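Local coordinates for protein Hsp70/Hsp90 co-chaperone CNS1 (Saccharomyces cerevisiae, PDB 6HFM) that acts as a co-chaperone that binds Hsp90 and Hsp70 and stimulates the ATPase activity of the Hsp70 SSA1, the present chain being its C-terminal wheel domain, at residues A[106-110]-A[161-165]; A[100-106]-A[140-146]; A[12-18]-A[43-47]; A[69-74]-A[116-122]. All blocks are in the same frame, centred on the assembly; numbering follows the deposited sequence. Where two conformers were deposited one is given.

Contact 1 (A[106-110]-A[161-165]); sequences ETKAG and ALERR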
loop_
_atom_site.group_PDB
_atom_site.type_symbol
_atom_site.label_atom_id
_atom_site.label_comp_id
_atom_site.label_asym_id
_atom_site.label_seq_id
_atom_site.Cartn_x
_atom_site.Cartn_y
_atom_site.Cartn_z
ATOM N N GLU A 106 0.102 7.128 -1.367
ATOM C CA GLU A 106 -0.749 8.310 -1.315
ATOM C C GLU A 106 -0.920 8.767 0.136
ATOM O O GLU A 106 -1.041 7.935 1.043
ATOM C CB GLU A 106 -2.103 8.001 -1.954
ATOM C CG GLU A 106 -3.034 9.195 -2.103
ATOM C CD GLU A 106 -4.341 8.860 -2.811
ATOM O OE1 GLU A 106 -4.393 7.872 -3.584
ATOM O OE2 GLU A 106 -5.321 9.610 -2.612
ATOM N N THR A 107 -0.935 10.082 0.354
ATOM C CA THR A 107 -1.145 10.649 1.692
ATOM C C THR A 107 -2.601 11.076 1.874
ATOM O O THR A 107 -3.377 11.093 0.917
ATOM C CB THR A 107 -0.224 11.863 1.944
ATOM O OG1 THR A 107 -0.539 12.913 1.021
ATOM C CG2 THR A 107 1.236 11.481 1.795
ATOM N N LYS A 108 -2.977 11.439 3.096
ATOM C CA LYS A 108 -4.345 11.893 3.358
ATOM C C LYS A 108 -4.696 13.133 2.523
ATOM O O LYS A 108 -5.834 13.286 2.096
ATOM C CB LYS A 108 -4.574 12.173 4.851
ATOM C CG LYS A 108 -6.053 12.311 5.200
ATOM C CD LYS A 108 -6.297 12.536 6.681
ATOM C CE LYS A 108 -7.767 12.820 6.942
ATOM N NZ LYS A 108 -8.033 13.088 8.383
ATOM N N ALA A 109 -3.706 13.994 2.271
ATOM C CA ALA A 109 -3.901 15.183 1.432
ATOM C C ALA A 109 -4.146 14.876 -0.053
ATOM O O ALA A 109 -4.576 15.756 -0.795
ATOM C CB ALA A 109 -2.708 16.118 1.574
ATOM N N GLY A 110 -3.873 13.646 -0.489
ATOM C CA GLY A 110 -3.970 13.270 -1.901
ATOM C C GLY A 110 -2.668 13.449 -2.664
ATOM O O GLY A 110 -2.647 13.312 -3.895
ATOM N N ALA A 161 -7.336 11.894 -7.583
ATOM C CA ALA A 161 -7.150 11.011 -6.432
ATOM C C ALA A 161 -8.230 11.222 -5.373
ATOM O O ALA A 161 -8.831 10.256 -4.894
ATOM C CB ALA A 161 -5.764 11.195 -5.827
ATOM N N LEU A 162 -8.514 12.481 -5.049
ATOM C CA LEU A 162 -9.536 12.797 -4.048
ATOM C C LEU A 162 -10.945 12.400 -4.522
ATOM O O LEU A 162 -11.788 12.013 -3.704
ATOM C CB LEU A 162 -9.474 14.276 -3.660
ATOM C CG LEU A 162 -8.174 14.723 -2.972
ATOM C CD1 LEU A 162 -8.148 16.240 -2.845
ATOM C CD2 LEU A 162 -7.975 14.069 -1.611
ATOM N N GLU A 163 -11.171 12.450 -5.834
ATOM C CA GLU A 163 -12.454 12.046 -6.432
ATOM C C GLU A 163 -12.722 10.530 -6.387
ATOM O O GLU A 163 -13.869 10.109 -6.539
ATOM C CB GLU A 163 -12.566 12.577 -7.868
ATOM C CG GLU A 163 -12.879 14.067 -7.916
ATOM C CD GLU A 163 -12.715 14.695 -9.292
ATOM O OE1 GLU A 163 -12.325 13.996 -10.256
ATOM O OE2 GLU A 163 -12.980 15.911 -9.405
ATOM N N ARG A 164 -11.681 9.722 -6.173
ATOM C CA ARG A 164 -11.850 8.282 -5.895
ATOM C C ARG A 164 -12.509 7.970 -4.539
ATOM O O ARG A 164 -13.004 6.854 -4.335
ATOM C CB ARG A 164 -10.502 7.542 -5.967
ATOM C CG ARG A 164 -9.871 7.490 -7.350
ATOM C CD ARG A 164 -8.783 6.430 -7.440
ATOM N NE ARG A 164 -7.590 6.756 -6.653
ATOM C CZ ARG A 164 -6.553 7.490 -7.071
ATOM N NH1 ARG A 164 -6.516 8.029 -8.294
ATOM N NH2 ARG A 164 -5.534 7.703 -6.238
ATOM N N ARG A 165 -12.513 8.938 -3.623
ATOM C CA ARG A 165 -12.940 8.725 -2.239
ATOM C C ARG A 165 -14.444 8.913 -2.081
ATOM O O ARG A 165 -15.075 9.609 -2.884
ATOM C CB ARG A 165 -12.187 9.675 -1.306
ATOM C CG ARG A 165 -10.671 9.573 -1.445
ATOM C CD ARG A 165 -9.936 10.465 -0.467
ATOM N NE ARG A 165 -8.490 10.335 -0.647
ATOM C CZ ARG A 165 -7.562 10.888 0.130
ATOM N NH1 ARG A 165 -7.896 11.632 1.182
ATOM N NH2 ARG A 165 -6.281 10.693 -0.151
HETATM O O HOH W 1 -7.722 8.612 -2.949
#
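The extended Glu-106 chain, with CG anti to the backbone N (chi1 -174°), carries the carboxylate out to Arg-164 and Arg-165. Arg-165 comes from the opposite direction, straight from CG to NE, and its guanidinium ends between the carboxylate and the loop carbonyls. Its NH2 gives Glu-106 OE2 a salt-bridging hydrogen bond of 2.9 Å. That oxygen is met on the anti side, out of the carboxylate plane. The same NH2 also bonds Thr-107 O at 3.1 Å, while NH1 bonds Lys-108 O at 2.8 Å. Residues 107-110 form a type I beta turn in the loop between the antiparallel strands 101-106 and 112-114 of the wheel domain. Thr-107 O therefore accepts twice, from Arg-165 and from Gly-110 N, the closing bond of the turn. The turn is thus tied to the C-terminal part of helix 158-163 and to Arg-165. Leu-162 CD2 lies 3.6 Å over the centre of the Arg-165 guanidinium and covers one face. Gly-110 has a positive phi, and a CB here would press on Leu-162 CD2. Arg-164, bent at chi3, turns its guanidinium nearly perpendicular to the carboxylate. Its NH2 makes a salt bridge to Glu-106 OE1 at 2.9 Å, its hydrogen bond weak in angle; OE1 also pairs with Lys-140. A water donates to Glu-106 OE2 and to Ala-161 O, and accepts from Arg-165 NE at 3.0 Å.

Contact 2 (A[100-106]-A[140-146]); sequences KVLVFME and KIYIVPK
This is an antiparallel strand pair inside the mixed sheet of the wheel domain, joining strand 101-106 to strand 139-145. Leu-102 with Val-144 and Phe-104 with Tyr-142 are hydrogen-bonded pairs, each closed by two backbone bonds. Lys-146 N adds a bond of 2.8 Å to Lys-100 O. Val-103 and Ile-143 form a non-hydrogen-bonded pair between them. Their side chains lie on the face covered by helix 73-82, where Val-103 CG1 meets Ile-141 CB at 4.0 Å. Ile-143 CG2, anti to its own N, packs on Val-101 CB at 3.7 Å. The other face carries Phe-104, Tyr-142 and Val-144 and is covered by helix 146-155. There Val-144 CB sits at the edge of the Phe-104 ring, 4.3 Å from CE2. At the end of the pair Lys-140 bends at chi3 and chi4, which folds NZ back to Glu-106 OE1 (2.9 Å, a salt bridge) and Tyr-142 OH (2.7 Å). A water accepts from NZ and from Glu-106 N, and donates to Lys-140 O. A methionine in place of Lys-140 would probably leave the Tyr-142 hydroxyl without this donor and Glu-106 short of one positive partner.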
loop_
_atom_site.group_PDB
_atom_site.type_symbol
_atom_site.label_atom_id
_atom_site.label_comp_id
_atom_site.label_asym_id
_atom_site.label_seq_id
_atom_site.Cartn_x
_atom_site.Cartn_y
_atom_site.Cartn_z
ATOM N N LYS A 100 16.427 -0.505 -8.575
ATOM C CA LYS A 100 16.077 0.506 -9.581
ATOM C C LYS A 100 14.679 1.117 -9.441
ATOM O O LYS A 100 14.406 2.130 -10.075
ATOM C CB LYS A 100 16.250 -0.063 -10.991
ATOM C CG LYS A 100 17.691 -0.400 -11.335
ATOM C CD LYS A 100 17.779 -1.117 -12.669
ATOM C CE LYS A 100 19.226 -1.386 -13.049
ATOM N NZ LYS A 100 19.331 -2.224 -14.275
ATOM N N VAL A 101 13.804 0.514 -8.635
ATOM C CA VAL A 101 12.461 1.085 -8.412
ATOM C C VAL A 101 12.414 1.954 -7.165
ATOM O O VAL A 101 13.190 1.756 -6.227
ATOM C CB VAL A 101 11.337 0.017 -8.332
ATOM C CG1 VAL A 101 11.267 -0.787 -9.626
ATOM C CG2 VAL A 101 11.472 -0.898 -7.114
ATOM N N LEU A 102 11.503 2.925 -7.177
ATOM C CA LEU A 102 11.082 3.624 -5.963
ATOM C C LEU A 102 9.658 3.192 -5.639
ATOM O O LEU A 102 8.924 2.728 -6.517
ATOM C CB LEU A 102 11.150 5.138 -6.159
ATOM C CG LEU A 102 12.524 5.731 -6.483
ATOM C CD1 LEU A 102 12.404 7.240 -6.625
ATOM C CD2 LEU A 102 13.566 5.363 -5.445
ATOM N N VAL A 103 9.285 3.336 -4.366
ATOM C CA VAL A 103 7.946 2.987 -3.890
ATOM C C VAL A 103 7.280 4.268 -3.386
ATOM O O VAL A 103 7.855 4.991 -2.570
ATOM C CB VAL A 103 7.983 1.944 -2.756
ATOM C CG1 VAL A 103 6.573 1.521 -2.359
ATOM C CG2 VAL A 103 8.796 0.722 -3.171
ATOM N N PHE A 104 6.070 4.531 -3.880
ATOM C CA PHE A 104 5.274 5.688 -3.482
ATOM C C PHE A 104 3.951 5.253 -2.862
ATOM O O PHE A 104 3.408 4.197 -3.194
ATOM C CB PHE A 104 5.031 6.624 -4.670
ATOM C CG PHE A 104 6.294 7.174 -5.262
ATOM C CD1 PHE A 104 6.878 8.318 -4.740
ATOM C CD2 PHE A 104 6.918 6.529 -6.321
ATOM C CE1 PHE A 104 8.056 8.818 -5.266
ATOM C CE2 PHE A 104 8.095 7.026 -6.859
ATOM C CZ PHE A 104 8.667 8.175 -6.327
ATOM N N MET A 105 3.465 6.063 -1.924
ATOM C CA MET A 105 2.160 5.868 -1.309
ATOM C C MET A 105 1.425 7.197 -1.255
ATOM O O MET A 105 2.047 8.255 -1.125
ATOM C CB MET A 105 2.312 5.289 0.099
ATOM C CG MET A 105 2.951 3.902 0.095
ATOM S SD MET A 105 3.241 3.161 1.717
ATOM C CE MET A 105 1.583 2.645 2.132
ATOM N N GLU A 106 0.102 7.128 -1.367
ATOM C CA GLU A 106 -0.749 8.310 -1.315
ATOM C C GLU A 106 -0.920 8.767 0.136
ATOM O O GLU A 106 -1.041 7.935 1.043
ATOM C CB GLU A 106 -2.103 8.001 -1.954
ATOM C CG GLU A 106 -3.034 9.195 -2.103
ATOM C CD GLU A 106 -4.341 8.860 -2.811
ATOM O OE1 GLU A 106 -4.393 7.872 -3.584
ATOM O OE2 GLU A 106 -5.321 9.610 -2.612
ATOM N N LYS A 140 -2.020 0.313 -0.378
ATOM C CA LYS A 140 -1.922 0.650 -1.798
ATOM C C LYS A 140 -0.553 1.294 -2.014
ATOM O O LYS A 140 -0.248 2.320 -1.409
ATOM C CB LYS A 140 -3.050 1.597 -2.219
ATOM C CG LYS A 140 -3.011 2.014 -3.688
ATOM C CD LYS A 140 -4.311 2.670 -4.151
ATOM C CE LYS A 140 -4.661 3.953 -3.401
ATOM N NZ LYS A 140 -3.697 5.089 -3.528
ATOM N N ILE A 141 0.274 0.663 -2.843
ATOM C CA ILE A 141 1.619 1.170 -3.142
ATOM C C ILE A 141 1.791 1.263 -4.655
ATOM O O ILE A 141 1.137 0.532 -5.413
ATOM C CB ILE A 141 2.749 0.327 -2.471
ATOM C CG1 ILE A 141 2.934 -1.044 -3.122
ATOM C CG2 ILE A 141 2.477 0.170 -0.979
ATOM C CD1 ILE A 141 4.205 -1.752 -2.689
ATOM N N TYR A 142 2.663 2.178 -5.071
ATOM C CA TYR A 142 3.005 2.382 -6.475
ATOM C C TYR A 142 4.486 2.090 -6.646
ATOM O O TYR A 142 5.320 2.718 -5.998
ATOM C CB TYR A 142 2.691 3.826 -6.909
ATOM C CG TYR A 142 1.238 4.216 -6.711
ATOM C CD1 TYR A 142 0.301 4.040 -7.727
ATOM C CD2 TYR A 142 0.792 4.724 -5.488
ATOM C CE1 TYR A 142 -1.040 4.375 -7.544
ATOM C CE2 TYR A 142 -0.539 5.070 -5.295
ATOM C CZ TYR A 142 -1.453 4.888 -6.317
ATOM O OH TYR A 142 -2.772 5.224 -6.107
ATOM N N ILE A 143 4.812 1.131 -7.515
ATOM C CA ILE A 143 6.204 0.790 -7.809
ATOM C C ILE A 143 6.548 1.397 -9.167
ATOM O O ILE A 143 5.938 1.052 -10.183
ATOM C CB ILE A 143 6.432 -0.739 -7.742
ATOM C CG1 ILE A 143 6.310 -1.196 -6.280
ATOM C CG2 ILE A 143 7.798 -1.115 -8.308
ATOM C CD1 ILE A 143 6.451 -2.688 -6.042
ATOM N N VAL A 144 7.497 2.336 -9.164
ATOM C CA VAL A 144 7.867 3.103 -10.366
ATOM C C VAL A 144 9.392 3.186 -10.477
ATOM O O VAL A 144 10.051 3.574 -9.523
ATOM C CB VAL A 144 7.288 4.539 -10.315
ATOM C CG1 VAL A 144 7.616 5.310 -11.593
ATOM C CG2 VAL A 144 5.776 4.497 -10.118
ATOM N N PRO A 145 9.963 2.850 -11.648
ATOM C CA PRO A 145 11.416 3.016 -11.776
ATOM C C PRO A 145 11.888 4.423 -11.419
ATOM O O PRO A 145 11.219 5.399 -11.769
ATOM C CB PRO A 145 11.666 2.735 -13.258
ATOM C CG PRO A 145 10.566 1.809 -13.645
ATOM C CD PRO A 145 9.369 2.259 -12.859
ATOM N N LYS A 146 13.015 4.521 -10.714
ATOM C CA LYS A 146 13.605 5.813 -10.352
ATOM C C LYS A 146 13.712 6.752 -11.561
ATOM O O LYS A 146 13.391 7.936 -11.464
ATOM C CB LYS A 146 14.988 5.601 -9.713
ATOM C CG LYS A 146 15.684 6.874 -9.242
ATOM C CD LYS A 146 17.035 6.564 -8.608
ATOM C CE LYS A 146 17.993 7.742 -8.723
ATOM N NZ LYS A 146 19.382 7.360 -8.346
HETATM O O HOH W 2 -1.494 4.657 -1.441
#

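Contact 3 (A[12-18]-A[43-47]); sequences AMTLRNI and FESQL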
loop_
_atom_site.group_PDB
_atom_site.type_symbol
_atom_site.label_atom_id
_atom_site.label_comp_id
_atom_site.label_asym_id
_atom_site.label_seq_id
_atom_site.Cartn_x
_atom_site.Cartn_y
_atom_site.Cartn_z
ATOM N N ALA A 12 -7.348 -1.786 18.538
ATOM C CA ALA A 12 -5.958 -2.058 18.167
ATOM C C ALA A 12 -5.467 -1.173 17.019
ATOM O O ALA A 12 -4.302 -0.768 17.000
ATOM C CB ALA A 12 -5.795 -3.521 17.804
ATOM N N MET A 13 -6.351 -0.888 16.063
ATOM C CA MET A 13 -6.000 -0.029 14.927
ATOM C C MET A 13 -5.896 1.452 15.317
ATOM O O MET A 13 -5.025 2.147 14.798
ATOM C CB MET A 13 -6.965 -0.251 13.759
ATOM C CG MET A 13 -6.754 -1.595 13.065
ATOM S SD MET A 13 -7.918 -1.935 11.729
ATOM C CE MET A 13 -7.389 -0.746 10.499
ATOM N N THR A 14 -6.742 1.926 16.241
ATOM C CA THR A 14 -6.653 3.303 16.730
ATOM C C THR A 14 -5.365 3.510 17.539
ATOM O O THR A 14 -4.739 4.564 17.454
ATOM C CB THR A 14 -7.891 3.698 17.567
ATOM O OG1 THR A 14 -9.084 3.409 16.825
ATOM C CG2 THR A 14 -7.870 5.184 17.906
ATOM N N LEU A 15 -4.961 2.496 18.308
ATOM C CA LEU A 15 -3.681 2.552 19.033
ATOM C C LEU A 15 -2.513 2.739 18.067
ATOM O O LEU A 15 -1.581 3.490 18.345
ATOM C CB LEU A 15 -3.458 1.278 19.854
ATOM C CG LEU A 15 -2.140 1.194 20.634
ATOM C CD1 LEU A 15 -2.119 2.200 21.777
ATOM C CD2 LEU A 15 -1.926 -0.219 21.148
ATOM N N ARG A 16 -2.590 2.055 16.927
ATOM C CA ARG A 16 -1.588 2.149 15.860
ATOM C C ARG A 16 -1.689 3.430 14.999
ATOM O O ARG A 16 -0.931 3.579 14.037
ATOM C CB ARG A 16 -1.702 0.915 14.957
ATOM C CG ARG A 16 -1.243 -0.396 15.589
ATOM C CD ARG A 16 -1.700 -1.567 14.743
ATOM N NE ARG A 16 -1.078 -2.846 15.081
ATOM C CZ ARG A 16 -1.403 -3.618 16.116
ATOM N NH1 ARG A 16 -2.312 -3.231 17.012
ATOM N NH2 ARG A 16 -0.768 -4.782 16.284
ATOM N N ASN A 17 -2.629 4.323 15.332
ATOM C CA ASN A 17 -2.840 5.603 14.642
ATOM C C ASN A 17 -3.106 5.440 13.138
ATOM O O ASN A 17 -2.701 6.279 12.338
ATOM C CB ASN A 17 -1.652 6.543 14.889
ATOM C CG ASN A 17 -1.975 7.994 14.568
ATOM O OD1 ASN A 17 -3.103 8.446 14.760
ATOM N ND2 ASN A 17 -0.986 8.724 14.062
ATOM N N ILE A 18 -3.819 4.374 12.772
ATOM C CA ILE A 18 -4.075 4.069 11.354
ATOM C C ILE A 18 -5.244 4.914 10.836
ATOM O O ILE A 18 -6.335 4.928 11.422
ATOM C CB ILE A 18 -4.358 2.564 11.125
ATOM C CG1 ILE A 18 -3.091 1.753 11.395
ATOM C CG2 ILE A 18 -4.831 2.292 9.691
ATOM C CD1 ILE A 18 -3.321 0.268 11.562
ATOM N N PHE A 43 -3.994 -7.446 21.080
ATOM C CA PHE A 43 -3.710 -6.227 20.301
ATOM C C PHE A 43 -2.248 -6.104 19.813
ATOM O O PHE A 43 -1.995 -5.400 18.832
ATOM C CB PHE A 43 -4.102 -4.958 21.085
ATOM C CG PHE A 43 -3.060 -4.503 22.082
ATOM C CD1 PHE A 43 -2.025 -3.654 21.688
ATOM C CD2 PHE A 43 -3.111 -4.912 23.411
ATOM C CE1 PHE A 43 -1.056 -3.240 22.592
ATOM C CE2 PHE A 43 -2.146 -4.497 24.317
ATOM C CZ PHE A 43 -1.119 -3.662 23.912
ATOM N N GLU A 44 -1.310 -6.741 20.524
ATOM C CA GLU A 44 0.131 -6.733 20.207
ATOM C C GLU A 44 0.532 -7.647 19.071
ATOM O O GLU A 44 1.640 -7.515 18.548
ATOM C CB GLU A 44 0.969 -7.238 21.392
ATOM C CG GLU A 44 1.161 -6.305 22.556
ATOM C CD GLU A 44 2.356 -6.737 23.394
ATOM O OE1 GLU A 44 2.582 -7.968 23.563
ATOM O OE2 GLU A 44 3.083 -5.848 23.857
ATOM N N SER A 45 -0.315 -8.623 18.744
ATOM C CA SER A 45 -0.001 -9.556 17.665
ATOM C C SER A 45 0.022 -8.805 16.339
ATOM O O SER A 45 -0.422 -7.654 16.253
ATOM C CB SER A 45 -0.984 -10.733 17.636
ATOM O OG SER A 45 -2.294 -10.351 17.274
ATOM N N GLN A 46 0.565 -9.445 15.312
ATOM C CA GLN A 46 0.766 -8.773 14.030
ATOM C C GLN A 46 -0.563 -8.502 13.333
ATOM O O GLN A 46 -1.360 -9.414 13.127
ATOM C CB GLN A 46 1.680 -9.590 13.117
ATOM C CG GLN A 46 3.091 -9.736 13.657
ATOM C CD GLN A 46 3.937 -10.707 12.857
ATOM O OE1 GLN A 46 3.907 -10.714 11.622
ATOM N NE2 GLN A 46 4.713 -11.530 13.562
ATOM N N LEU A 47 -0.799 -7.233 13.016
ATOM C CA LEU A 47 -1.889 -6.829 12.135
ATOM C C LEU A 47 -1.549 -7.235 10.702
ATOM O O LEU A 47 -0.446 -6.974 10.220
ATOM C CB LEU A 47 -2.113 -5.322 12.227
ATOM C CG LEU A 47 -3.300 -4.735 11.461
ATOM C CD1 LEU A 47 -4.629 -5.313 11.923
ATOM C CD2 LEU A 47 -3.312 -3.218 11.584
#
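Phe-43 meets helix 4-15 with its side chain and Arg-16, just after that helix, with its carbonyl. Its CB rests 4.0 Å from Ala-12 CB. With CG between the backbone N and the carbonyl carbon (chi1 82°), the ring stands where Leu-15 CD2 reaches it obliquely, 3.5 Å from CE1. Phe-43 O is gripped end-on by Arg-16. NH1 gives it a bond of 2.8 Å and NH2 one of 2.9 Å, with the oxygen in the guanidinium plane. NH1 also bonds Ala-12 O, one turn back in the helix, at 3.2 Å and from above that carbonyl plane. These three bonds, all near the guanidinium plane, fix how the group is turned. Glu-44 stays near the ring of Phe-43, with CG over one face. Ser-45 brings its carbonyl O close to Arg-16 NH2, though the angle is poor for a bond; its hydroxyl is paired with Asp-42. Helix 4-15 ends in a Schellman motif, with Asn-17 at positive phi. The loop before strand 47-55 of the wheel domain packs on the C-terminal end of helix 4-15, the first helix of this fragment. Asn-17 belongs to the magnesium site seen in the crystal, but it does not touch the loop. Gln-46 turns away from the helix and bonds Ser-68. Leu-47 points back toward it and begins the strand. Its CD2 meets Ile-18 CD1 tip to tip at 3.5 Å, a tight fit, and Arg-16 CD at 3.9 Å. Met-13 CG lies 4.1 Å from CD2. Arg-16 NE pairs with Glu-69.

Contact 4 (A[69-74]-A[116-122]); sequences ELTTVQ and GKKLTFH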
loop_
_atom_site.group_PDB
_atom_site.type_symbol
_atom_site.label_atom_id
_atom_site.label_comp_id
_atom_site.label_asym_id
_atom_site.label_seq_id
_atom_site.Cartn_x
_atom_site.Cartn_y
_atom_site.Cartn_z
ATOM N N GLU A 69 2.082 -6.186 9.034
ATOM C CA GLU A 69 2.579 -4.837 9.346
ATOM C C GLU A 69 4.087 -4.772 9.652
ATOM O O GLU A 69 4.692 -3.718 9.515
ATOM C CB GLU A 69 1.810 -4.248 10.534
ATOM C CG GLU A 69 2.098 -4.934 11.861
ATOM C CD GLU A 69 1.270 -4.404 13.006
ATOM O OE1 GLU A 69 0.784 -3.254 12.937
ATOM O OE2 GLU A 69 1.092 -5.158 13.990
ATOM N N LEU A 70 4.674 -5.881 10.106
ATOM C CA LEU A 70 6.118 -5.934 10.370
ATOM C C LEU A 70 6.979 -6.151 9.120
ATOM O O LEU A 70 8.211 -6.101 9.204
ATOM C CB LEU A 70 6.428 -7.015 11.412
ATOM C CG LEU A 70 5.765 -6.850 12.783
ATOM C CD1 LEU A 70 6.235 -7.970 13.694
ATOM C CD2 LEU A 70 6.068 -5.499 13.415
ATOM N N THR A 71 6.344 -6.402 7.975
ATOM C CA THR A 71 7.040 -6.476 6.687
ATOM C C THR A 71 7.619 -5.103 6.324
ATOM O O THR A 71 6.942 -4.080 6.492
ATOM C CB THR A 71 6.072 -6.911 5.565
ATOM O OG1 THR A 71 5.366 -8.093 5.955
ATOM C CG2 THR A 71 6.816 -7.200 4.267
ATOM N N THR A 72 8.860 -5.074 5.835
ATOM C CA THR A 72 9.442 -3.829 5.328
ATOM C C THR A 72 9.046 -3.598 3.875
ATOM O O THR A 72 8.663 -4.523 3.161
ATOM C CB THR A 72 10.980 -3.789 5.417
ATOM O OG1 THR A 72 11.544 -4.813 4.589
ATOM C CG2 THR A 72 11.440 -3.950 6.869
ATOM N N VAL A 73 9.170 -2.347 3.448
ATOM C CA VAL A 73 8.912 -1.980 2.056
ATOM C C VAL A 73 9.817 -2.817 1.134
ATOM O O VAL A 73 9.337 -3.404 0.157
ATOM C CB VAL A 73 9.107 -0.462 1.839
ATOM C CG1 VAL A 73 9.103 -0.108 0.354
ATOM C CG2 VAL A 73 8.035 0.323 2.591
ATOM N N GLN A 74 11.106 -2.893 1.475
ATOM C CA GLN A 74 12.074 -3.728 0.740
ATOM C C GLN A 74 11.627 -5.184 0.605
ATOM O O GLN A 74 11.722 -5.765 -0.474
ATOM C CB GLN A 74 13.452 -3.690 1.424
ATOM C CG GLN A 74 14.566 -4.448 0.705
ATOM C CD GLN A 74 14.969 -3.791 -0.601
ATOM O OE1 GLN A 74 15.325 -2.615 -0.628
ATOM N NE2 GLN A 74 14.922 -4.552 -1.691
ATOM N N GLY A 116 10.277 4.873 2.410
ATOM C CA GLY A 116 11.625 4.372 2.692
ATOM C C GLY A 116 11.687 2.854 2.680
ATOM O O GLY A 116 10.876 2.196 3.333
ATOM N N LYS A 117 12.641 2.293 1.937
ATOM C CA LYS A 117 12.714 0.838 1.741
ATOM C C LYS A 117 12.983 0.041 3.023
ATOM O O LYS A 117 12.564 -1.113 3.138
ATOM C CB LYS A 117 13.736 0.487 0.656
ATOM C CG LYS A 117 13.270 0.895 -0.731
ATOM C CD LYS A 117 14.258 0.489 -1.805
ATOM C CE LYS A 117 13.708 0.788 -3.193
ATOM N NZ LYS A 117 14.777 0.723 -4.226
ATOM N N LYS A 118 13.651 0.665 3.991
ATOM C CA LYS A 118 13.947 0.012 5.267
ATOM C C LYS A 118 12.820 0.106 6.306
ATOM O O LYS A 118 12.897 -0.548 7.346
ATOM C CB LYS A 118 15.246 0.575 5.848
ATOM C CG LYS A 118 16.454 0.345 4.952
ATOM C CD LYS A 118 17.735 0.783 5.639
ATOM C CE LYS A 118 18.942 0.641 4.729
ATOM N NZ LYS A 118 20.207 0.900 5.472
ATOM N N LEU A 119 11.781 0.899 6.033
ATOM C CA LEU A 119 10.693 1.100 6.992
ATOM C C LEU A 119 9.693 -0.051 6.946
ATOM O O LEU A 119 9.448 -0.622 5.881
ATOM C CB LEU A 119 9.961 2.418 6.711
ATOM C CG LEU A 119 10.770 3.716 6.820
ATOM C CD1 LEU A 119 9.936 4.886 6.323
ATOM C CD2 LEU A 119 11.240 3.967 8.244
ATOM N N THR A 120 9.120 -0.380 8.104
ATOM C CA THR A 120 7.990 -1.302 8.182
ATOM C C THR A 120 6.689 -0.565 7.860
ATOM O O THR A 120 6.581 0.652 8.043
ATOM C CB THR A 120 7.841 -1.928 9.575
ATOM O OG1 THR A 120 7.575 -0.899 10.536
ATOM C CG2 THR A 120 9.101 -2.710 9.966
ATOM N N PHE A 121 5.693 -1.308 7.387
ATOM C CA PHE A 121 4.384 -0.706 7.149
ATOM C C PHE A 121 3.750 -0.209 8.451
ATOM O O PHE A 121 3.093 0.834 8.446
ATOM C CB PHE A 121 3.482 -1.646 6.351
ATOM C CG PHE A 121 3.920 -1.790 4.919
ATOM C CD1 PHE A 121 3.751 -0.730 4.022
ATOM C CD2 PHE A 121 4.539 -2.951 4.470
ATOM C CE1 PHE A 121 4.180 -0.837 2.705
ATOM C CE2 PHE A 121 4.962 -3.062 3.147
ATOM C CZ PHE A 121 4.790 -2.002 2.270
ATOM N N HIS A 122 3.988 -0.911 9.560
ATOM C CA HIS A 122 3.564 -0.429 10.884
ATOM C C HIS A 122 4.050 1.000 11.126
ATOM O O HIS A 122 3.269 1.866 11.519
ATOM C CB HIS A 122 4.086 -1.344 12.014
ATOM C CG HIS A 122 3.840 -0.807 13.394
ATOM N ND1 HIS A 122 4.774 -0.056 14.076
ATOM C CD2 HIS A 122 2.765 -0.900 14.211
ATOM C CE1 HIS A 122 4.287 0.284 15.257
ATOM N NE2 HIS A 122 3.068 -0.213 15.364
HETATM O O HOH W 3 16.630 -1.716 -2.737
#
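Val-73 and Gln-74, in the first turn of helix 73-82, give their backbone N-H groups to the turn before helix 121-126. Two helix N-termini are joined here side by side, each with a threonine N-cap. Val-73 N bonds Leu-119 O at 3.0 Å, and Gln-74 N bonds Lys-117 O at 2.8 Å on a lone pair. The exchange is returned from the second helix. Phe-121 N bonds Thr-71 O at 3.2 Å and His-122 N bonds Glu-69 O at 2.9 Å. N-H groups that a helix start would otherwise leave without a helical acceptor are thus taken up by the facing loop. Thr-72 and Thr-120 face each other in a single backbone bridge. In both, OG1 stands between the backbone N and the carbonyl carbon (chi1 63°), from where it caps Glu-75 N and Asp-123 N respectively. Phe-121 puts CZ 4.0 Å from Val-73 CG2, and its side chain also touches Tyr-49 of strand 47-55. An alanine replacing Phe-121 is likely to open a gap beside Val-73 and Tyr-49. The Glu-69 carboxylate is bound by Arg-16 and by Leu-47 N. Gln-74 NE2 bonds Asp-78 OD1, and Gln-74 OE1 accepts from a water. Lys-117 NZ bonds Pro-98 O and Val-101 O. The His-122 ring lies alongside Glu-69, with OE1 at the ring edge, 3.3 Å from CD2.

In the fold
Contact 2 is the buried one, a strand pair with apolar side chains on both faces. The other three are partly buried and lie nearer the surface. Contact 4 joins it through Val-73 and Phe-121, which pack on Val-103, Met-105 and Ile-141, and through Lys-117 at Val-101 O. Contacts 1 and 2 share Glu-106, so charge pairs gather where the strand ends. Contacts 3 and 4 are linked by the salt bridge of Arg-16 to Glu-69 and by Leu-47 O with Glu-69 N. Backbone bonds dominate contacts 2 and 4. In contacts 1 and 3, arginine side chains hold loop carbonyls at the two ends of the chain.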